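Purine nucleoside phosphorylase YlmD (Geobacillus stearothermophilus, PDB 6T1B) catalyses the phosphorolysis of adenosine, inosine and S-methyl-5'-thioadenosine to the free base and the corresponding sugar 1-phosphate, and also deaminates adenosine, using zinc. Local coordinates at residues Gln86-Gly94 with Asp113-Leu121; Ala168-Ile176 with Leu227-His236. One frame throughout, in Å; residues are numbered along the deposited sequence.

Contact 1: residues Gln86-Gly94 with Asp113-Leu121; sequences QKVTKSDRG and DEAGVLLAL
Arg-93, Lys-90 and Thr-89 meet Glu-114, Gly-116 and Val-117 in a mainly polar loop-to-loop contact, where the chain leaving strand 85-87 lies against the turn between strands 109-112 and 118-123. The guanidinium of Arg-93 grips one atom side-on: NE and NH1 both donate to Gly-116 O, at 3.0 Å and 2.9 Å, and that oxygen lies in the guanidinium plane. Both nitrogens approach from the same face of the carbonyl. Lys-90 CG lies over one guanidinium face, toward its rim. A glycine suits position 116, since its backbone has positive phi and a side chain would run into Arg-93. A leucine in place of Arg-93 would offer neither donor, and the turn at Gly-116 would probably be held less firmly.

Glu-114, extended beyond CG (chi2 -173°), brings OE2 to the backbone N of Lys-90, a 2.9 Å bond entering from above the carboxylate plane. Its OE1 lies against Thr-89 CB at 3.4 Å. Thr-89 OG1 accepts from Ser-91 N in an ST turn. On the buried side, Val-88 CG2 meets Leu-119 CD2 at 3.6 Å, a branched apolar pair suited to burial. A water joins Val-88 O to Asp-113 N.

Lys-87 NZ pairs chiefly with Glu-165, and its salt bridge to Asp-113 OD2 is long; Lys-90 NZ pairs with Glu-272. The chemistry implies a turn fixed chiefly by charged side chains bonding to backbone atoms, beside a small apolar patch.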
loop_
_atom_site.group_PDB
_atom_site.type_symbol
_atom_site.label_atom_id
_atom_site.label_comp_id
_atom_site.label_asym_id
_atom_site.label_seq_id
_atom_site.Cartn_x
_atom_site.Cartn_y
_atom_site.Cartn_z
ATOM N N GLN A 86 -11.117 -4.009 -6.448
ATOM C CA GLN A 86 -12.489 -3.541 -6.608
ATOM C C GLN A 86 -12.516 -2.044 -6.901
ATOM O O GLN A 86 -11.858 -1.267 -6.200
ATOM C CB GLN A 86 -13.285 -3.782 -5.320
ATOM C CG GLN A 86 -14.784 -3.685 -5.483
ATOM C CD GLN A 86 -15.376 -5.011 -5.916
ATOM O OE1 GLN A 86 -15.538 -5.924 -5.105
ATOM N NE2 GLN A 86 -15.669 -5.136 -7.193
ATOM N N LYS A 87 -13.279 -1.648 -7.906
ATOM C CA LYS A 87 -13.590 -0.244 -8.127
ATOM C C LYS A 87 -14.639 0.182 -7.114
ATOM O O LYS A 87 -15.644 -0.518 -6.912
ATOM C CB LYS A 87 -14.156 -0.059 -9.526
ATOM C CG LYS A 87 -14.577 1.367 -9.830
ATOM C CD LYS A 87 -15.040 1.510 -11.254
ATOM C CE LYS A 87 -15.423 2.955 -11.608
ATOM N NZ LYS A 87 -15.605 3.134 -13.079
ATOM N N VAL A 88 -14.405 1.319 -6.458
ATOM C CA VAL A 88 -15.353 1.840 -5.481
ATOM C C VAL A 88 -15.749 3.270 -5.799
ATOM O O VAL A 88 -15.079 3.977 -6.557
ATOM C CB VAL A 88 -14.794 1.755 -4.046
ATOM C CG1 VAL A 88 -14.583 0.291 -3.667
ATOM C CG2 VAL A 88 -13.478 2.536 -3.930
ATOM N N THR A 89 -16.875 3.691 -5.209
ATOM C CA THR A 89 -17.462 5.000 -5.440
ATOM C C THR A 89 -17.941 5.574 -4.113
ATOM O O THR A 89 -17.777 4.976 -3.050
ATOM C CB THR A 89 -18.660 4.919 -6.397
ATOM O OG1 THR A 89 -19.732 4.211 -5.742
ATOM C CG2 THR A 89 -18.284 4.224 -7.691
ATOM N N LYS A 90 -18.568 6.747 -4.175
ATOM C CA LYS A 90 -19.088 7.340 -2.943
ATOM C C LYS A 90 -20.101 6.436 -2.255
ATOM O O LYS A 90 -20.264 6.537 -1.029
ATOM C CB LYS A 90 -19.604 8.753 -3.204
ATOM C CG LYS A 90 -18.459 9.769 -3.216
ATOM C CD LYS A 90 -18.809 11.113 -3.840
ATOM C CE LYS A 90 -19.972 11.775 -3.141
ATOM N NZ LYS A 90 -19.938 13.251 -3.340
ATOM N N SER A 91 -20.734 5.510 -2.983
ATOM C CA SER A 91 -21.688 4.611 -2.343
ATOM C C SER A 91 -21.007 3.619 -1.411
ATOM O O SER A 91 -21.694 2.972 -0.612
ATOM C CB SER A 91 -22.528 3.867 -3.382
ATOM O OG SER A 91 -21.759 2.942 -4.126
ATOM N N ASP A 92 -19.689 3.503 -1.483
ATOM C CA ASP A 92 -18.931 2.592 -0.646
ATOM C C ASP A 92 -18.302 3.286 0.551
ATOM O O ASP A 92 -17.663 2.612 1.367
ATOM C CB ASP A 92 -17.855 1.881 -1.478
ATOM C CG ASP A 92 -18.448 1.133 -2.652
ATOM O OD1 ASP A 92 -18.134 1.479 -3.808
ATOM O OD2 ASP A 92 -19.284 0.236 -2.419
ATOM N N ARG A 93 -18.506 4.596 0.695
ATOM C CA ARG A 93 -17.862 5.311 1.785
ATOM C C ARG A 93 -18.293 4.730 3.117
ATOM O O ARG A 93 -19.475 4.410 3.328
ATOM C CB ARG A 93 -18.237 6.781 1.781
ATOM C CG ARG A 93 -17.653 7.584 0.639
ATOM C CD ARG A 93 -18.553 8.783 0.430
ATOM N NE ARG A 93 -17.811 10.001 0.198
ATOM C CZ ARG A 93 -18.378 11.194 0.111
ATOM N NH1 ARG A 93 -17.625 12.259 -0.105
ATOM N NH2 ARG A 93 -19.700 11.306 0.250
ATOM N N GLY A 94 -17.325 4.627 4.022
ATOM C CA GLY A 94 -17.541 4.045 5.324
ATOM C C GLY A 94 -17.294 2.562 5.419
ATOM O O GLY A 94 -17.165 2.046 6.542
ATOM N N ASP A 113 -12.529 6.684 -9.473
ATOM C CA ASP A 113 -12.406 7.879 -10.292
ATOM C C ASP A 113 -13.212 9.050 -9.738
ATOM O O ASP A 113 -13.349 10.074 -10.397
ATOM C CB ASP A 113 -12.722 7.592 -11.766
ATOM C CG ASP A 113 -14.168 7.221 -12.005
ATOM O OD1 ASP A 113 -14.942 7.203 -11.044
ATOM O OD2 ASP A 113 -14.527 6.941 -13.173
ATOM N N GLU A 114 -13.678 8.944 -8.494
ATOM C CA GLU A 114 -14.460 9.993 -7.865
ATOM C C GLU A 114 -13.634 10.713 -6.813
ATOM O O GLU A 114 -12.767 10.114 -6.177
ATOM C CB GLU A 114 -15.728 9.414 -7.218
ATOM C CG GLU A 114 -16.609 8.685 -8.209
ATOM C CD GLU A 114 -17.942 8.234 -7.657
ATOM O OE1 GLU A 114 -18.700 7.625 -8.441
ATOM O OE2 GLU A 114 -18.242 8.473 -6.468
ATOM N N ALA A 115 -13.906 12.002 -6.636
ATOM C CA ALA A 115 -13.349 12.732 -5.508
ATOM C C ALA A 115 -14.167 12.467 -4.244
ATOM O O ALA A 115 -15.301 11.982 -4.290
ATOM C CB ALA A 115 -13.306 14.230 -5.794
ATOM N N GLY A 116 -13.582 12.810 -3.100
ATOM C CA GLY A 116 -14.297 12.642 -1.847
ATOM C C GLY A 116 -14.282 11.241 -1.286
ATOM O O GLY A 116 -15.046 10.942 -0.364
ATOM N N VAL A 117 -13.396 10.378 -1.767
ATOM C CA VAL A 117 -13.333 8.974 -1.386
ATOM C C VAL A 117 -11.878 8.675 -1.051
ATOM O O VAL A 117 -11.015 8.729 -1.934
ATOM C CB VAL A 117 -13.813 8.070 -2.540
ATOM C CG1 VAL A 117 -13.657 6.618 -2.177
ATOM C CG2 VAL A 117 -15.243 8.408 -2.886
ATOM N N LEU A 118 -11.590 8.351 0.203
ATOM C CA LEU A 118 -10.226 8.062 0.623
ATOM C C LEU A 118 -10.021 6.561 0.657
ATOM O O LEU A 118 -10.554 5.877 1.527
ATOM C CB LEU A 118 -9.912 8.688 1.985
ATOM C CG LEU A 118 -8.414 8.697 2.304
ATOM C CD1 LEU A 118 -7.659 9.741 1.495
ATOM C CD2 LEU A 118 -8.151 8.865 3.800
ATOM N N LEU A 119 -9.227 6.028 -0.272
ATOM C CA LEU A 119 -8.870 4.622 -0.237
ATOM C C LEU A 119 -7.878 4.443 0.897
ATOM O O LEU A 119 -6.919 5.223 1.012
ATOM C CB LEU A 119 -8.231 4.206 -1.559
ATOM C CG LEU A 119 -9.068 4.587 -2.795
ATOM C CD1 LEU A 119 -8.316 4.126 -4.038
ATOM C CD2 LEU A 119 -10.443 4.044 -2.768
ATOM N N ALA A 120 -8.055 3.408 1.709
ATOM C CA ALA A 120 -7.289 3.280 2.941
ATOM C C ALA A 120 -6.988 1.806 3.181
ATOM O O ALA A 120 -7.906 1.013 3.436
ATOM C CB ALA A 120 -8.086 3.894 4.093
ATOM N N LEU A 121 -5.695 1.443 3.123
ATOM C CA LEU A 121 -5.235 0.073 3.296
ATOM C C LEU A 121 -4.133 0.021 4.365
ATOM O O LEU A 121 -3.380 0.989 4.535
ATOM C CB LEU A 121 -4.724 -0.526 1.973
ATOM C CG LEU A 121 -5.790 -1.058 1.011
ATOM C CD1 LEU A 121 -6.660 -0.048 0.283
ATOM C CD2 LEU A 121 -5.118 -1.978 -0.018
HETATM O O HOH W 1 -14.877 4.980 -9.210
#

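Contact 2: residues Ala168-Ile176 with Leu227-His236; sequences APSDIYVAI and LLAAGVPNSH
The rings of Tyr-173 and His-236 lie almost parallel in an offset stack, with centroids 3.8 Å apart and planes at 9°. Tyr-173 CE1 sits over the centre of the imidazole, whereas His-236 ND1 lies toward the rim of the phenol ring. Pro-233 CG covers the opposite imidazole face, so the flat histidine is sandwiched between an aromatic ring and a rigid pyrrolidine. Its rotation is fixed at the edge: ND1 donates to Ile-172 O at 2.7 Å, with the oxygen in the ring plane but the nitrogen above the plane of the carbonyl. With CG beside its own backbone N (chi1 -71°), His-236 can present ND1 to this carbonyl while its own O accepts from Val-174 N, a nearly straight bond of 2.9 Å. Histidine suits the place because it combines a stacking face with an N-H at its edge.

Farther along, Val-174 CG1 and Leu-227 CD1 meet tip to tip at 3.7 Å. Pro-169 CB rests on Gly-231 O at 3.3 Å. Gly-231 closes the helix in a Schellman motif with positive phi, and a side chain there would strike Pro-169.

The contact thus joins strand 173-176 to the end of helix 219-229 and the turn leading into strand 237-239, which pairs in parallel with 173-176. Helix 153-163 packs against Pro-169, Ile-172, Leu-227 and Val-232, while strand 127-133 supplies Ile-129 and Phe-131 around Val-174.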
loop_
_atom_site.group_PDB
_atom_site.type_symbol
_atom_site.label_atom_id
_atom_site.label_comp_id
_atom_site.label_asym_id
_atom_site.label_seq_id
_atom_site.Cartn_x
_atom_site.Cartn_y
_atom_site.Cartn_z
ATOM N N ALA A 168 -4.666 4.347 -21.051
ATOM C CA ALA A 168 -3.419 3.739 -21.496
ATOM C C ALA A 168 -2.424 3.658 -20.341
ATOM O O ALA A 168 -2.370 4.549 -19.492
ATOM C CB ALA A 168 -2.794 4.555 -22.628
ATOM N N PRO A 169 -1.617 2.595 -20.272
ATOM C CA PRO A 169 -0.591 2.537 -19.218
ATOM C C PRO A 169 0.337 3.739 -19.200
ATOM O O PRO A 169 0.851 4.096 -18.130
ATOM C CB PRO A 169 0.159 1.235 -19.538
ATOM C CG PRO A 169 -0.868 0.386 -20.216
ATOM C CD PRO A 169 -1.675 1.350 -21.057
ATOM N N SER A 170 0.586 4.354 -20.354
ATOM C CA SER A 170 1.430 5.538 -20.415
ATOM C C SER A 170 0.850 6.721 -19.646
ATOM O O SER A 170 1.570 7.693 -19.390
ATOM C CB SER A 170 1.634 5.917 -21.891
ATOM O OG SER A 170 0.371 6.182 -22.489
ATOM N N ASP A 171 -0.434 6.694 -19.300
ATOM C CA ASP A 171 -1.026 7.776 -18.532
ATOM C C ASP A 171 -1.018 7.500 -17.035
ATOM O O ASP A 171 -1.550 8.312 -16.269
ATOM C CB ASP A 171 -2.473 8.033 -18.979
ATOM C CG ASP A 171 -2.566 8.612 -20.380
ATOM O OD1 ASP A 171 -3.597 8.396 -21.052
ATOM O OD2 ASP A 171 -1.604 9.273 -20.814
ATOM N N ILE A 172 -0.435 6.400 -16.615
ATOM C CA ILE A 172 -0.418 5.994 -15.219
ATOM C C ILE A 172 0.921 6.339 -14.592
ATOM O O ILE A 172 1.972 6.231 -15.240
ATOM C CB ILE A 172 -0.702 4.482 -15.100
ATOM C CG1 ILE A 172 -2.070 4.191 -15.726
ATOM C CG2 ILE A 172 -0.607 4.017 -13.657
ATOM C CD1 ILE A 172 -2.427 2.707 -15.732
ATOM N N TYR A 173 0.874 6.754 -13.339
ATOM C CA TYR A 173 2.041 7.010 -12.510
ATOM C C TYR A 173 1.876 6.221 -11.226
ATOM O O TYR A 173 0.758 6.020 -10.734
ATOM C CB TYR A 173 2.191 8.497 -12.197
ATOM C CG TYR A 173 2.320 9.366 -13.418
ATOM C CD1 TYR A 173 3.557 9.844 -13.835
ATOM C CD2 TYR A 173 1.202 9.742 -14.140
ATOM C CE1 TYR A 173 3.671 10.645 -14.952
ATOM C CE2 TYR A 173 1.313 10.547 -15.258
ATOM C CZ TYR A 173 2.541 10.995 -15.658
ATOM O OH TYR A 173 2.618 11.811 -16.763
ATOM N N VAL A 174 2.992 5.734 -10.699
ATOM C CA VAL A 174 2.978 4.821 -9.563
ATOM C C VAL A 174 3.992 5.274 -8.529
ATOM O O VAL A 174 5.105 5.674 -8.885
ATOM C CB VAL A 174 3.293 3.370 -9.997
ATOM C CG1 VAL A 174 3.486 2.515 -8.771
ATOM C CG2 VAL A 174 2.191 2.837 -10.918
ATOM N N ALA A 175 3.627 5.191 -7.255
ATOM C CA ALA A 175 4.598 5.309 -6.178
ATOM C C ALA A 175 4.569 3.997 -5.411
ATOM O O ALA A 175 3.496 3.518 -5.031
ATOM C CB ALA A 175 4.279 6.468 -5.251
ATOM N N ILE A 176 5.739 3.397 -5.216
ATOM C CA ILE A 176 5.893 2.201 -4.396
ATOM C C ILE A 176 6.415 2.691 -3.058
ATOM O O ILE A 176 7.475 3.332 -3.007
ATOM C CB ILE A 176 6.834 1.202 -5.073
ATOM C CG1 ILE A 176 6.153 0.622 -6.311
ATOM C CG2 ILE A 176 7.253 0.101 -4.118
ATOM C CD1 ILE A 176 7.082 -0.110 -7.228
ATOM N N LEU A 227 5.134 -3.825 -13.120
ATOM C CA LEU A 227 4.490 -2.631 -13.660
ATOM C C LEU A 227 5.094 -2.241 -14.995
ATOM O O LEU A 227 4.371 -1.849 -15.917
ATOM C CB LEU A 227 4.613 -1.470 -12.682
ATOM C CG LEU A 227 3.774 -1.653 -11.430
ATOM C CD1 LEU A 227 4.272 -0.743 -10.319
ATOM C CD2 LEU A 227 2.305 -1.368 -11.681
ATOM N N LEU A 228 6.421 -2.314 -15.101
ATOM C CA LEU A 228 7.078 -2.050 -16.373
ATOM C C LEU A 228 6.559 -2.994 -17.443
ATOM O O LEU A 228 6.232 -2.574 -18.553
ATOM C CB LEU A 228 8.589 -2.201 -16.207
ATOM C CG LEU A 228 9.260 -1.111 -15.388
ATOM C CD1 LEU A 228 10.646 -1.552 -14.909
ATOM C CD2 LEU A 228 9.345 0.174 -16.205
ATOM N N ALA A 229 6.448 -4.281 -17.108
ATOM C CA ALA A 229 5.968 -5.259 -18.084
ATOM C C ALA A 229 4.526 -4.996 -18.488
ATOM O O ALA A 229 4.136 -5.295 -19.624
ATOM C CB ALA A 229 6.095 -6.671 -17.505
ATOM N N ALA A 230 3.721 -4.427 -17.587
ATOM C CA ALA A 230 2.336 -4.086 -17.903
ATOM C C ALA A 230 2.202 -2.792 -18.697
ATOM O O ALA A 230 1.089 -2.441 -19.102
ATOM C CB ALA A 230 1.519 -3.984 -16.610
ATOM N N GLY A 231 3.298 -2.075 -18.938
ATOM C CA GLY A 231 3.280 -0.892 -19.766
ATOM C C GLY A 231 3.459 0.426 -19.052
ATOM O O GLY A 231 3.491 1.471 -19.704
ATOM N N VAL A 232 3.580 0.437 -17.745
ATOM C CA VAL A 232 3.775 1.720 -17.055
ATOM C C VAL A 232 5.193 2.206 -17.327
ATOM O O VAL A 232 6.153 1.458 -17.077
ATOM C CB VAL A 232 3.545 1.574 -15.557
ATOM C CG1 VAL A 232 3.744 2.914 -14.881
ATOM C CG2 VAL A 232 2.135 1.025 -15.279
ATOM N N PRO A 233 5.382 3.435 -17.792
ATOM C CA PRO A 233 6.735 3.882 -18.155
ATOM C C PRO A 233 7.652 3.952 -16.942
ATOM O O PRO A 233 7.237 4.364 -15.851
ATOM C CB PRO A 233 6.507 5.280 -18.746
ATOM C CG PRO A 233 5.085 5.257 -19.230
ATOM C CD PRO A 233 4.354 4.415 -18.208
ATOM N N ASN A 234 8.927 3.613 -17.184
ATOM C CA ASN A 234 9.947 3.645 -16.136
ATOM C C ASN A 234 9.941 4.976 -15.396
ATOM O O ASN A 234 10.010 5.013 -14.166
ATOM C CB ASN A 234 11.308 3.376 -16.779
ATOM C CG ASN A 234 12.460 3.410 -15.797
ATOM O OD1 ASN A 234 12.440 2.709 -14.788
ATOM N ND2 ASN A 234 13.469 4.228 -16.094
ATOM N N SER A 235 9.886 6.086 -16.135
ATOM C CA SER A 235 9.982 7.417 -15.531
ATOM C C SER A 235 8.718 7.813 -14.780
ATOM O O SER A 235 8.695 8.875 -14.149
ATOM C CB SER A 235 10.358 8.452 -16.594
ATOM O OG SER A 235 9.349 8.560 -17.570
ATOM N N HIS A 236 7.669 7.003 -14.850
ATOM C CA HIS A 236 6.436 7.224 -14.121
ATOM C C HIS A 236 6.368 6.456 -12.811
ATOM O O HIS A 236 5.345 6.543 -12.123
ATOM C CB HIS A 236 5.235 6.812 -14.969
ATOM C CG HIS A 236 4.950 7.712 -16.133
ATOM N ND1 HIS A 236 3.693 7.794 -16.680
ATOM C CD2 HIS A 236 5.730 8.563 -16.843
ATOM C CE1 HIS A 236 3.706 8.652 -17.687
ATOM N NE2 HIS A 236 4.927 9.141 -17.800
#

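Contacts 1 and 2 lie in series along the chain, the first closing before the second opens. Their centres are about 22 Å apart and their nearest atoms about 11 Å apart, so they do not touch. Both reach the same six-stranded mixed sheet, near opposite margins: contact 1 involves the outermost strand 85-87, and contact 2 strand 173-176 beside the other outermost strand, 237-239. Among the strands between them, 127-133 and 138-144 lead to catalytic-zinc ligands, since His-143 lies on 138-144 and Cys-126 just precedes 127-133. Contact 1 also joins this sheet to the second one through 118-123. The two contacts therefore sit on the flanks of a sheet whose middle strands bring two of the three protein ligands to the catalytic zinc.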